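Local coordinates for protein type III effector XopAI (Xanthomonas citri, PDB 6K93) that is a plant-pathogen effector with a mono-ADP-ribosyltransferase fold, whose transferase-like domain probably binds arginine-containing peptides, at residues W143-K154 against T165-A173; N267-S275 against E283-G291. All blocks are in the same frame, centred on the assembly; numbering follows the deposited sequence.

Contact 1: residues W143-K154 against T165-A173; sequences WNGMMQRMAQMK and TEDLVALQA
Thr165, at the start of helix 165-174, lowers its methyl between Met147, Met150, Ala151 and Lys154 as a knob into a hole. With OG1 beside the backbone N (chi1 -54°), the methyl falls anti to that N and packs on helix 136-156, while OG1 accepts a hydrogen bond from Lys154 NZ (3.0 Å). Lys154 suits this edge: its ammonium also bonds to Met163 O, while its aliphatic CG lies against Leu168 CD1. Glu166 uses its CG methylene, which meets Trp143 CZ2 at the edge of the indole (3.8 Å) and also touches the sulfur of Met147. Leu168 CB packs on CG of Met150, a flexible methionine bent at chi2 that is itself a knob among Thr165, Leu168, Val169 and Gln172. Val169 is the central knob: CG1 approaches Trp143 CZ3 at 3.7 Å and CG2 rests on Met146 O, its short branched form fitting close to the opposing backbone. Gln172, fully extended, reaches over Met146 and takes Arg149 NH1 on OE1 (2.8 Å). That bond lies in the guanidinium plane but comes from above the amide, the two planes being 85° apart; NH1 also donates to Phe277 O, and Gln172 NE2 to Glu279. This is knobs-into-holes packing in which the axes of the two segments approach to 8.8 Å, their N-to-C directions 114° apart, joining helices of the α-helical part of this ADP-ribosyltransferase-fold protein.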
ATOM      1  N   TRP A 143       1.154   7.724 -16.485  1.00 14.84           N
ATOM      2  CA  TRP A 143       0.850   6.293 -16.484  1.00 13.97           C
ATOM      3  C   TRP A 143       1.693   5.568 -17.531  1.00 14.76           C
ATOM      4  O   TRP A 143       2.351   4.564 -17.237  1.00 14.64           O
ATOM      5  CB  TRP A 143      -0.671   6.070 -16.744  1.00 13.09           C
ATOM      6  CG  TRP A 143      -0.981   4.621 -16.943  1.00 13.69           C
ATOM      7  CD1 TRP A 143      -1.028   3.950 -18.140  1.00 14.65           C
ATOM      8  CD2 TRP A 143      -1.280   3.654 -15.938  1.00 13.92           C
ATOM      9  NE1 TRP A 143      -1.290   2.620 -17.933  1.00 15.33           N
ATOM     10  CE2 TRP A 143      -1.468   2.419 -16.586  1.00 13.73           C
ATOM     11  CE3 TRP A 143      -1.412   3.710 -14.556  1.00 14.64           C
ATOM     12  CZ2 TRP A 143      -1.757   1.252 -15.883  1.00 13.76           C
ATOM     13  CZ3 TRP A 143      -1.726   2.549 -13.867  1.00 14.54           C
ATOM     14  CH2 TRP A 143      -1.894   1.352 -14.527  1.00 14.30           C
ATOM     15  N   ASN A 144       1.690   6.067 -18.768  1.00 16.08           N
ATOM     16  CA  ASN A 144       2.476   5.436 -19.822  1.00 16.38           C
ATOM     17  C   ASN A 144       3.946   5.364 -19.437  1.00 16.24           C
ATOM     18  O   ASN A 144       4.608   4.354 -19.682  1.00 17.22           O
ATOM     19  CB  ASN A 144       2.311   6.200 -21.129  1.00 17.86           C
ATOM     20  CG  ASN A 144       0.912   6.091 -21.700  1.00 19.86           C
ATOM     21  OD1 ASN A 144       0.132   5.234 -21.304  1.00 19.11           O
ATOM     22  ND2 ASN A 144       0.590   6.977 -22.632  1.00 21.65           N
ATOM     23  N   GLY A 145       4.476   6.429 -18.837  1.00 15.54           N
ATOM     24  CA  GLY A 145       5.874   6.419 -18.427  1.00 15.67           C
ATOM     25  C   GLY A 145       6.163   5.400 -17.344  1.00 15.49           C
ATOM     26  O   GLY A 145       7.212   4.737 -17.365  1.00 15.90           O
ATOM     27  N   MET A 146       5.254   5.277 -16.372  1.00 14.41           N
ATOM     28  CA  MET A 146       5.427   4.259 -15.337  1.00 14.52           C
ATOM     29  C   MET A 146       5.341   2.852 -15.937  1.00 14.53           C
ATOM     30  O   MET A 146       6.129   1.962 -15.571  1.00 15.20           O
ATOM     31  CB  MET A 146       4.398   4.465 -14.235  1.00 15.75           C
ATOM     32  CG  MET A 146       4.698   5.675 -13.432  1.00 19.23           C
ATOM     33  SD  MET A 146       3.669   5.694 -11.946  1.00 22.67           S
ATOM     34  CE  MET A 146       2.408   6.340 -12.714  1.00 16.48           C
ATOM     35  N   MET A 147       4.392   2.619 -16.850  1.00 14.38           N
ATOM     36  CA  MET A 147       4.299   1.306 -17.483  1.00 14.09           C
ATOM     37  C   MET A 147       5.591   0.965 -18.214  1.00 15.14           C
ATOM     38  O   MET A 147       6.073  -0.172 -18.157  1.00 16.92           O
ATOM     39  CB  MET A 147       3.109   1.279 -18.439  1.00 15.14           C
ATOM     40  CG  MET A 147       1.745   1.260 -17.788  1.00 15.08           C
ATOM     41  SD  MET A 147       1.356  -0.338 -17.021  1.00 16.07           S
ATOM     42  CE  MET A 147       1.213  -1.372 -18.467  1.00 16.05           C
ATOM     43  N   GLN A 148       6.118   1.918 -18.977  1.00 14.74           N
ATOM     44  CA  GLN A 148       7.380   1.685 -19.679  1.00 18.06           C
ATOM     45  C   GLN A 148       8.510   1.400 -18.700  1.00 17.66           C
ATOM     46  O   GLN A 148       9.302   0.474 -18.909  1.00 19.04           O
ATOM     47  CB  GLN A 148       7.718   2.886 -20.561  1.00 24.98           C
ATOM     48  CG  GLN A 148       8.953   2.708 -21.436  1.00 35.29           C
ATOM     49  CD  GLN A 148       8.844   1.566 -22.438  1.00 44.59           C
ATOM     50  OE1 GLN A 148       7.752   1.142 -22.811  1.00 47.18           O
ATOM     51  NE2 GLN A 148       9.994   1.060 -22.876  1.00 49.89           N
ATOM     52  N   ARG A 149       8.596   2.178 -17.619  1.00 16.02           N
ATOM     53  CA  ARG A 149       9.654   1.966 -16.635  1.00 16.60           C
ATOM     54  C   ARG A 149       9.580   0.568 -16.045  1.00 16.52           C
ATOM     55  O   ARG A 149      10.607  -0.097 -15.869  1.00 16.54           O
ATOM     56  CB  ARG A 149       9.576   3.029 -15.528  1.00 18.40           C
ATOM     57  CG  ARG A 149      10.488   2.783 -14.337  1.00 19.44           C
ATOM     58  CD  ARG A 149      10.392   3.875 -13.275  1.00 21.56           C
ATOM     59  NE  ARG A 149      11.423   3.703 -12.238  1.00 24.27           N
ATOM     60  CZ  ARG A 149      11.174   3.574 -10.940  1.00 28.69           C
ATOM     61  NH1 ARG A 149       9.938   3.611 -10.489  1.00 28.51           N
ATOM     62  NH2 ARG A 149      12.177   3.408 -10.089  1.00 29.68           N
ATOM     63  N   MET A 150       8.381   0.106 -15.720  1.00 15.13           N
ATOM     64  CA  MET A 150       8.244  -1.185 -15.063  1.00 15.20           C
ATOM     65  C   MET A 150       8.383  -2.345 -16.049  1.00 15.59           C
ATOM     66  O   MET A 150       8.927  -3.392 -15.679  1.00 16.73           O
ATOM     67  CB  MET A 150       6.911  -1.241 -14.313  1.00 13.36           C
ATOM     68  CG  MET A 150       6.875  -0.251 -13.175  1.00 13.15           C
ATOM     69  SD  MET A 150       8.306  -0.435 -12.079  1.00 15.19           S
ATOM     70  CE  MET A 150       7.866   0.690 -10.774  1.00 16.20           C
ATOM     71  N   ALA A 151       7.929  -2.200 -17.298  1.00 15.73           N
ATOM     72  CA  ALA A 151       8.235  -3.227 -18.286  1.00 16.85           C
ATOM     73  C   ALA A 151       9.739  -3.359 -18.474  1.00 18.75           C
ATOM     74  O   ALA A 151      10.269  -4.478 -18.562  1.00 19.76           O
ATOM     75  CB  ALA A 151       7.534  -2.890 -19.598  1.00 17.13           C
ATOM     76  N   GLN A 152      10.446  -2.224 -18.537  1.00 18.48           N
ATOM     77  CA  GLN A 152      11.899  -2.260 -18.649  1.00 20.96           C
ATOM     78  C   GLN A 152      12.518  -2.877 -17.403  1.00 20.06           C
ATOM     79  O   GLN A 152      13.504  -3.615 -17.480  1.00 22.22           O
ATOM     80  CB  GLN A 152      12.445  -0.856 -18.863  1.00 24.63           C
ATOM     81  CG  GLN A 152      13.900  -0.849 -19.300  1.00 29.84           C
ATOM     82  CD  GLN A 152      14.108  -1.531 -20.636  1.00 37.36           C
ATOM     83  OE1 GLN A 152      13.453  -1.200 -21.629  1.00 37.88           O
ATOM     84  NE2 GLN A 152      15.024  -2.493 -20.670  1.00 40.86           N
ATOM     85  N   MET A 153      11.948  -2.586 -16.245  1.00 19.28           N
ATOM     86  CA  MET A 153      12.463  -3.144 -15.004  1.00 20.76           C
ATOM     87  C   MET A 153      12.344  -4.655 -14.978  1.00 20.04           C
ATOM     88  O   MET A 153      13.251  -5.345 -14.506  1.00 21.19           O
ATOM     89  CB  MET A 153      11.724  -2.554 -13.805  1.00 24.00           C
ATOM     90  CG  MET A 153      12.377  -2.957 -12.513  1.00 30.69           C
ATOM     91  SD  MET A 153      11.949  -1.828 -11.206  1.00 35.19           S
ATOM     92  CE  MET A 153      12.446  -0.228 -11.857  1.00 36.61           C
ATOM     93  N   LYS A 154      11.222  -5.188 -15.452  1.00 20.24           N
ATOM     94  CA  LYS A 154      11.045  -6.634 -15.490  1.00 19.73           C
ATOM     95  C   LYS A 154      12.072  -7.279 -16.411  1.00 21.48           C
ATOM     96  O   LYS A 154      12.516  -8.409 -16.161  1.00 24.28           O
ATOM     97  CB  LYS A 154       9.638  -6.976 -15.960  1.00 18.72           C
ATOM     98  CG  LYS A 154       8.563  -6.730 -14.909  1.00 18.46           C
ATOM     99  CD  LYS A 154       7.199  -6.575 -15.561  1.00 18.96           C
ATOM    100  CE  LYS A 154       6.800  -7.842 -16.316  1.00 20.01           C
ATOM    101  NZ  LYS A 154       5.372  -7.789 -16.746  1.00 19.42           N
ATOM    102  N   THR A 165       2.767  -5.832 -14.875  1.00 15.01           N
ATOM    103  CA  THR A 165       3.377  -4.511 -14.946  1.00 15.01           C
ATOM    104  C   THR A 165       2.583  -3.496 -14.142  1.00 13.60           C
ATOM    105  O   THR A 165       3.173  -2.638 -13.473  1.00 13.99           O
ATOM    106  CB  THR A 165       3.492  -4.071 -16.401  1.00 16.36           C
ATOM    107  OG1 THR A 165       4.181  -5.084 -17.132  1.00 17.98           O
ATOM    108  CG2 THR A 165       4.244  -2.774 -16.530  1.00 16.71           C
ATOM    109  N   GLU A 166       1.242  -3.560 -14.211  1.00 13.21           N
ATOM    110  CA  GLU A 166       0.434  -2.602 -13.475  1.00 12.69           C
ATOM    111  C   GLU A 166       0.569  -2.782 -11.962  1.00 12.18           C
ATOM    112  O   GLU A 166       0.409  -1.824 -11.208  1.00 11.86           O
ATOM    113  CB  GLU A 166      -1.034  -2.745 -13.861  1.00 13.31           C
ATOM    114  CG  GLU A 166      -1.329  -2.452 -15.319  1.00 14.99           C
ATOM    115  CD  GLU A 166      -1.195  -3.672 -16.222  1.00 18.03           C
ATOM    116  OE1 GLU A 166      -0.630  -4.705 -15.831  1.00 18.56           O
ATOM    117  OE2 GLU A 166      -1.710  -3.582 -17.367  1.00 19.47           O
ATOM    118  N   ASP A 167       0.836  -3.991 -11.480  1.00 12.70           N
ATOM    119  CA  ASP A 167       1.072  -4.165 -10.051  1.00 12.73           C
ATOM    120  C   ASP A 167       2.350  -3.445  -9.627  1.00 12.90           C
ATOM    121  O   ASP A 167       2.388  -2.813  -8.567  1.00 12.23           O
ATOM    122  CB  ASP A 167       1.169  -5.646  -9.703  1.00 13.30           C
ATOM    123  CG  ASP A 167      -0.163  -6.363  -9.737  1.00 14.11           C
ATOM    124  OD1 ASP A 167      -1.258  -5.738  -9.859  1.00 14.76           O
ATOM    125  OD2 ASP A 167      -0.122  -7.615  -9.640  1.00 15.35           O
ATOM    126  N   LEU A 168       3.412  -3.544 -10.436  1.00 12.90           N
ATOM    127  CA  LEU A 168       4.620  -2.783 -10.144  1.00 12.37           C
ATOM    128  C   LEU A 168       4.372  -1.281 -10.226  1.00 11.61           C
ATOM    129  O   LEU A 168       4.879  -0.511  -9.402  1.00 12.66           O
ATOM    130  CB  LEU A 168       5.738  -3.180 -11.100  1.00 13.11           C
ATOM    131  CG  LEU A 168       6.314  -4.604 -10.964  1.00 15.17           C
ATOM    132  CD1 LEU A 168       7.388  -4.855 -12.014  1.00 15.77           C
ATOM    133  CD2 LEU A 168       6.877  -4.811  -9.565  1.00 15.88           C
ATOM    134  N   VAL A 169       3.554  -0.846 -11.189  1.00 11.23           N
ATOM    135  CA  VAL A 169       3.184   0.567 -11.261  1.00 11.28           C
ATOM    136  C   VAL A 169       2.480   1.008  -9.979  1.00 10.89           C
ATOM    137  O   VAL A 169       2.702   2.111  -9.479  1.00 11.38           O
ATOM    138  CB  VAL A 169       2.317   0.837 -12.508  1.00 12.55           C
ATOM    139  CG1 VAL A 169       1.718   2.238 -12.463  1.00 12.64           C
ATOM    140  CG2 VAL A 169       3.125   0.656 -13.776  1.00 13.26           C
ATOM    141  N   ALA A 170       1.653   0.137  -9.408  1.00 10.97           N
ATOM    142  CA  ALA A 170       0.988   0.458  -8.152  1.00 11.54           C
ATOM    143  C   ALA A 170       1.987   0.726  -7.035  1.00 10.97           C
ATOM    144  O   ALA A 170       1.752   1.600  -6.191  1.00 11.26           O
ATOM    145  CB  ALA A 170       0.017  -0.677  -7.761  1.00 12.00           C
ATOM    146  N   LEU A 171       3.089  -0.032  -6.984  1.00 10.86           N
ATOM    147  CA  LEU A 171       4.111   0.223  -5.975  1.00 11.22           C
ATOM    148  C   LEU A 171       4.764   1.572  -6.198  1.00 11.43           C
ATOM    149  O   LEU A 171       4.967   2.325  -5.249  1.00 11.41           O
ATOM    150  CB  LEU A 171       5.153  -0.898  -5.955  1.00 11.60           C
ATOM    151  CG  LEU A 171       4.679  -2.297  -5.564  1.00 12.83           C
ATOM    152  CD1 LEU A 171       5.877  -3.265  -5.609  1.00 13.51           C
ATOM    153  CD2 LEU A 171       4.027  -2.285  -4.202  1.00 13.42           C
ATOM    154  N   GLN A 172       5.064   1.917  -7.447  1.00 11.65           N
ATOM    155  CA  GLN A 172       5.586   3.251  -7.700  1.00 11.88           C
ATOM    156  C   GLN A 172       4.568   4.315  -7.308  1.00 11.58           C
ATOM    157  O   GLN A 172       4.916   5.313  -6.666  1.00 11.51           O
ATOM    158  CB  GLN A 172       6.009   3.408  -9.164  1.00 12.77           C
ATOM    159  CG  GLN A 172       6.640   4.780  -9.425  1.00 14.56           C
ATOM    160  CD  GLN A 172       7.131   4.950 -10.847  1.00 18.04           C
ATOM    161  OE1 GLN A 172       7.366   3.987 -11.554  1.00 20.62           O
ATOM    162  NE2 GLN A 172       7.304   6.202 -11.257  1.00 18.53           N
ATOM    163  N   ALA A 173       3.294   4.106  -7.657  1.00 10.78           N
ATOM    164  CA  ALA A 173       2.260   5.085  -7.328  1.00 11.70           C
ATOM    165  C   ALA A 173       2.118   5.247  -5.823  1.00 11.25           C
ATOM    166  O   ALA A 173       1.847   6.350  -5.333  1.00 11.38           O
ATOM    167  CB  ALA A 173       0.917   4.662  -7.946  1.00 11.96           C
TER

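Contact 2: residues N267-S275 against E283-G291; sequences NSTTGKRIS and EQEVLFPPG
Glu285 O accepts two hydrogen bonds, from Ile274 N (3.0 Å, nearly straight at 172°) and from water 2 (2.8 Å). The same water is weakly linked to Ser275 N, just past the paired residues. Next along, Leu287 N donates to Lys272 O (3.0 Å), and the return bond from Lys272 N to Leu287 O is weak; Leu287 O also accepts a bond from water 1 (2.6 Å). Lys272 and Leu287 therefore form an antiparallel hydrogen-bonded pair, whereas Arg273 and Val286 form the non-hydrogen-bonded pair beside it, accompanied by a CA-H...O contact from Val286 CA to Lys272 O. Ile274 sets CG1 between its backbone N and carbonyl carbon (chi1 64°), which brings CD1 over the Glu285 carboxylate, 3.7 Å from CD. Glu285, extended beyond CG, thus has an aliphatic neighbour while its OE2 accepts from Trp174 NE1. At the other end Gly271, without a side chain, lets its CA come within 3.5 Å of Phe288 CE2, while Val286 CG1 packs on its carbonyl carbon. Ser268 CB meets the ring edge at CZ (3.8 Å), and its hydroxyl bonds to Tyr216 O. Lys272 curls back so that NZ reaches Thr270 O and Ser215, and Arg273 turns to Glu251 in a salt bridge. The arrangement is a β-hairpin with a long connection, its strands 272-273 and 285-288 belonging to the small three-stranded antiparallel sheet of the ADP-ribosyltransferase fold.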
ATOM      1  N   ASN A 267       9.483  -5.762  13.740  1.00 13.12           N
ATOM      2  CA  ASN A 267      10.318  -6.818  13.192  1.00 14.32           C
ATOM      3  C   ASN A 267       9.642  -7.398  11.973  1.00 15.82           C
ATOM      4  O   ASN A 267       8.551  -7.953  12.069  1.00 19.04           O
ATOM      5  CB  ASN A 267      10.584  -7.890  14.242  1.00 19.36           C
ATOM      6  CG  ASN A 267      11.476  -7.389  15.336  1.00 31.16           C
ATOM      7  OD1 ASN A 267      12.612  -6.993  15.086  1.00 35.96           O
ATOM      8  ND2 ASN A 267      10.954  -7.354  16.548  1.00 38.30           N
ATOM      9  N   SER A 268      10.290  -7.252  10.834  1.00 14.20           N
ATOM     10  CA  SER A 268       9.770  -7.741   9.571  1.00 13.62           C
ATOM     11  C   SER A 268      10.321  -9.121   9.272  1.00 14.73           C
ATOM     12  O   SER A 268      11.496  -9.403   9.533  1.00 14.20           O
ATOM     13  CB  SER A 268      10.158  -6.787   8.443  1.00 12.96           C
ATOM     14  OG  SER A 268       9.771  -7.274   7.186  1.00 13.79           O
ATOM     15  N   THR A 269       9.453  -9.982   8.759  1.00 16.11           N
ATOM     16  CA  THR A 269       9.862 -11.245   8.166  1.00 18.32           C
ATOM     17  C   THR A 269       9.624 -11.302   6.671  1.00 19.30           C
ATOM     18  O   THR A 269      10.473 -11.848   5.939  1.00 21.32           O
ATOM     19  CB  THR A 269       9.124 -12.415   8.824  1.00 22.95           C
ATOM     20  OG1 THR A 269       7.717 -12.193   8.817  1.00 28.70           O
ATOM     21  CG2 THR A 269       9.595 -12.558  10.213  1.00 20.34           C
ATOM     22  N   THR A 270       8.464 -10.794   6.216  1.00 18.92           N
ATOM     23  CA  THR A 270       8.133 -10.776   4.800  1.00 20.12           C
ATOM     24  C   THR A 270       7.751  -9.393   4.298  1.00 19.97           C
ATOM     25  O   THR A 270       7.288  -9.271   3.157  1.00 21.11           O
ATOM     26  CB  THR A 270       6.994 -11.753   4.489  1.00 22.82           C
ATOM     27  OG1 THR A 270       5.776 -11.277   5.058  1.00 22.35           O
ATOM     28  CG2 THR A 270       7.309 -13.141   5.003  1.00 24.83           C
ATOM     29  N   GLY A 271       7.884  -8.345   5.114  1.00 17.52           N
ATOM     30  CA  GLY A 271       7.665  -7.003   4.621  1.00 16.61           C
ATOM     31  C   GLY A 271       8.541  -6.778   3.404  1.00 15.93           C
ATOM     32  O   GLY A 271       9.715  -7.151   3.395  1.00 15.41           O
ATOM     33  N   LYS A 272       8.019  -6.126   2.376  1.00 14.11           N
ATOM     34  CA  LYS A 272       8.706  -6.104   1.097  1.00 14.15           C
ATOM     35  C   LYS A 272       9.432  -4.787   0.891  1.00 12.43           C
ATOM     36  O   LYS A 272       8.887  -3.702   1.142  1.00 11.45           O
ATOM     37  CB  LYS A 272       7.716  -6.328  -0.055  1.00 15.35           C
ATOM     38  CG  LYS A 272       7.173  -7.749  -0.118  1.00 17.18           C
ATOM     39  CD  LYS A 272       8.245  -8.710  -0.507  1.00 20.54           C
ATOM     40  CE  LYS A 272       7.720 -10.109  -0.753  1.00 23.94           C
ATOM     41  NZ  LYS A 272       7.334 -10.785   0.512  1.00 25.33           N
ATOM     42  N   ARG A 273      10.664  -4.895   0.407  1.00 12.96           N
ATOM     43  CA  ARG A 273      11.495  -3.750   0.065  1.00 13.83           C
ATOM     44  C   ARG A 273      11.048  -3.191  -1.266  1.00 13.78           C
ATOM     45  O   ARG A 273      11.065  -3.909  -2.271  1.00 14.98           O
ATOM     46  CB  ARG A 273      12.952  -4.185  -0.020  1.00 14.78           C
ATOM     47  CG  ARG A 273      13.412  -4.951   1.198  1.00 16.68           C
ATOM     48  CD  ARG A 273      14.791  -5.545   0.971  1.00 20.66           C
ATOM     49  NE  ARG A 273      15.784  -4.531   1.245  1.00 30.43           N
ATOM     50  CZ  ARG A 273      17.095  -4.769   1.232  1.00 48.26           C
ATOM     51  NH1 ARG A 273      17.554  -5.989   0.957  1.00 55.18           N
ATOM     52  NH2 ARG A 273      17.960  -3.802   1.509  1.00 50.82           N
ATOM     53  N   ILE A 274      10.607  -1.933  -1.284  1.00 12.90           N
ATOM     54  CA  ILE A 274      10.099  -1.345  -2.519  1.00 12.94           C
ATOM     55  C   ILE A 274      10.961  -0.199  -3.029  1.00 14.33           C
ATOM     56  O   ILE A 274      10.545   0.515  -3.959  1.00 15.06           O
ATOM     57  CB  ILE A 274       8.632  -0.918  -2.361  1.00 13.49           C
ATOM     58  CG1 ILE A 274       8.453   0.207  -1.321  1.00 13.61           C
ATOM     59  CG2 ILE A 274       7.778  -2.122  -1.950  1.00 14.69           C
ATOM     60  CD1 ILE A 274       7.048   0.870  -1.418  1.00 14.14           C
ATOM     61  N   SER A 275      12.172  -0.049  -2.496  1.00 15.72           N
ATOM     62  CA  SER A 275      13.081   0.998  -2.973  1.00 18.94           C
ATOM     63  C   SER A 275      13.356   0.893  -4.473  1.00 18.86           C
ATOM     64  O   SER A 275      13.506   1.921  -5.148  1.00 21.68           O
ATOM     65  CB  SER A 275      14.391   0.962  -2.176  1.00 22.49           C
ATOM     66  OG  SER A 275      15.032  -0.312  -2.261  1.00 25.18           O
ATOM     67  N   GLU A 283      15.347   6.495  -0.560  1.00 30.16           N
ATOM     68  CA  GLU A 283      14.660   5.884   0.564  1.00 23.30           C
ATOM     69  C   GLU A 283      14.859   4.364   0.521  1.00 18.69           C
ATOM     70  O   GLU A 283      15.238   3.779  -0.502  1.00 21.91           O
ATOM     71  CB  GLU A 283      13.153   6.217   0.553  1.00 22.06           C
ATOM     72  CG  GLU A 283      12.793   7.710   0.783  1.00 24.24           C
ATOM     73  CD  GLU A 283      11.293   7.979   1.000  1.00 24.57           C
ATOM     74  OE1 GLU A 283      10.456   7.046   0.901  1.00 24.47           O
ATOM     75  OE2 GLU A 283      10.936   9.151   1.264  1.00 24.84           O
ATOM     76  N   GLN A 284      14.599   3.728   1.665  1.00 14.60           N
ATOM     77  CA  GLN A 284      14.641   2.266   1.831  1.00 13.17           C
ATOM     78  C   GLN A 284      13.329   1.829   2.499  1.00 12.39           C
ATOM     79  O   GLN A 284      13.283   1.362   3.644  1.00 12.15           O
ATOM     80  CB  GLN A 284      15.872   1.819   2.641  1.00 14.93           C
ATOM     81  CG  GLN A 284      17.168   2.046   1.861  1.00 16.27           C
ATOM     82  CD  GLN A 284      18.408   1.642   2.644  1.00 19.79           C
ATOM     83  OE1 GLN A 284      19.292   2.454   2.851  1.00 20.58           O
ATOM     84  NE2 GLN A 284      18.479   0.379   3.053  1.00 21.22           N
ATOM     85  N   GLU A 285      12.226   1.988   1.752  1.00 11.67           N
ATOM     86  CA  GLU A 285      10.893   1.731   2.269  1.00 12.31           C
ATOM     87  C   GLU A 285      10.573   0.252   2.241  1.00 12.04           C
ATOM     88  O   GLU A 285      10.890  -0.452   1.282  1.00 13.12           O
ATOM     89  CB  GLU A 285       9.857   2.519   1.472  1.00 13.45           C
ATOM     90  CG  GLU A 285       8.450   2.342   1.976  1.00 14.23           C
ATOM     91  CD  GLU A 285       7.459   3.313   1.339  1.00 15.99           C
ATOM     92  OE1 GLU A 285       7.817   4.023   0.381  1.00 17.53           O
ATOM     93  OE2 GLU A 285       6.317   3.351   1.820  1.00 17.65           O
ATOM     94  N   VAL A 286       9.913  -0.195   3.301  1.00 11.20           N
ATOM     95  CA  VAL A 286       9.343  -1.532   3.428  1.00 11.52           C
ATOM     96  C   VAL A 286       7.846  -1.348   3.637  1.00 11.03           C
ATOM     97  O   VAL A 286       7.440  -0.521   4.452  1.00 12.01           O
ATOM     98  CB  VAL A 286       9.954  -2.318   4.603  1.00 12.29           C
ATOM     99  CG1 VAL A 286       9.232  -3.599   4.881  1.00 13.06           C
ATOM    100  CG2 VAL A 286      11.449  -2.581   4.304  1.00 13.95           C
ATOM    101  N   LEU A 287       7.027  -2.079   2.884  1.00 10.76           N
ATOM    102  CA  LEU A 287       5.584  -1.872   2.882  1.00 10.52           C
ATOM    103  C   LEU A 287       4.894  -3.176   3.216  1.00 11.70           C
ATOM    104  O   LEU A 287       5.195  -4.216   2.615  1.00 13.37           O
ATOM    105  CB  LEU A 287       5.124  -1.333   1.538  1.00 10.42           C
ATOM    106  CG  LEU A 287       3.657  -0.952   1.505  1.00 11.48           C
ATOM    107  CD1 LEU A 287       3.321   0.150   2.475  1.00 11.51           C
ATOM    108  CD2 LEU A 287       3.265  -0.553   0.101  1.00 12.37           C
ATOM    109  N   PHE A 288       3.998  -3.117   4.188  1.00 10.81           N
ATOM    110  CA  PHE A 288       3.173  -4.264   4.568  1.00 10.87           C
ATOM    111  C   PHE A 288       1.740  -4.071   4.090  1.00 11.36           C
ATOM    112  O   PHE A 288       1.193  -2.965   4.227  1.00 12.23           O
ATOM    113  CB  PHE A 288       3.145  -4.465   6.091  1.00 11.10           C
ATOM    114  CG  PHE A 288       4.493  -4.626   6.758  1.00 11.62           C
ATOM    115  CD1 PHE A 288       5.168  -3.522   7.214  1.00 12.39           C
ATOM    116  CD2 PHE A 288       5.004  -5.886   7.006  1.00 11.74           C
ATOM    117  CE1 PHE A 288       6.372  -3.661   7.889  1.00 12.74           C
ATOM    118  CE2 PHE A 288       6.207  -6.018   7.670  1.00 11.86           C
ATOM    119  CZ  PHE A 288       6.873  -4.915   8.108  1.00 12.67           C
ATOM    120  N   PRO A 289       1.098  -5.110   3.575  1.00 11.49           N
ATOM    121  CA  PRO A 289      -0.272  -4.960   3.100  1.00 11.70           C
ATOM    122  C   PRO A 289      -1.277  -5.080   4.228  1.00 12.09           C
ATOM    123  O   PRO A 289      -0.986  -5.695   5.271  1.00 12.69           O
ATOM    124  CB  PRO A 289      -0.430  -6.129   2.123  1.00 13.19           C
ATOM    125  CG  PRO A 289       0.481  -7.180   2.668  1.00 14.52           C
ATOM    126  CD  PRO A 289       1.673  -6.436   3.254  1.00 13.40           C
ATOM    127  N   PRO A 290      -2.488  -4.550   4.043  1.00 11.80           N
ATOM    128  CA  PRO A 290      -3.596  -4.936   4.924  1.00 11.70           C
ATOM    129  C   PRO A 290      -3.633  -6.445   5.058  1.00 13.13           C
ATOM    130  O   PRO A 290      -3.381  -7.170   4.097  1.00 15.24           O
ATOM    131  CB  PRO A 290      -4.830  -4.382   4.203  1.00 12.03           C
ATOM    132  CG  PRO A 290      -4.283  -3.193   3.407  1.00 12.94           C
ATOM    133  CD  PRO A 290      -2.937  -3.661   2.943  1.00 12.68           C
ATOM    134  N   GLY A 291      -3.934  -6.909   6.261  1.00 13.33           N
ATOM    135  CA  GLY A 291      -3.927  -8.312   6.570  1.00 13.36           C
ATOM    136  C   GLY A 291      -2.682  -8.793   7.281  1.00 13.88           C
ATOM    137  O   GLY A 291      -2.692  -9.902   7.836  1.00 15.21           O
TER
HETATM  138  O   HOH W   1       5.090  -6.831   2.228  1.00 23.66           O
HETATM  139  O   HOH W   2      13.560  -0.826   0.577  1.00 17.07           O

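How the contacts relate
From the N terminus, the chain runs through helix 136-156 and turns back after an eight-residue connection, where contact 1 closes the first loop by packing helix 165-174 across it. The chain then passes through helix 194-209 and the strands from 218-224 onward before contact 2 closes a second, shorter loop between 267-275 and 283-291. The two loops are in series and neither encloses the other. They nevertheless touch: Leu171 CD1 lies 4.3 Å from Ile274 CG2, though the contact centres are about 18 Å apart. The loop between the segments of contact 2 packs on the helices of contact 1, and Trp174, at the end of helix 165-174, packs on Ile274 and Leu287, tying the helical part to the small sheet.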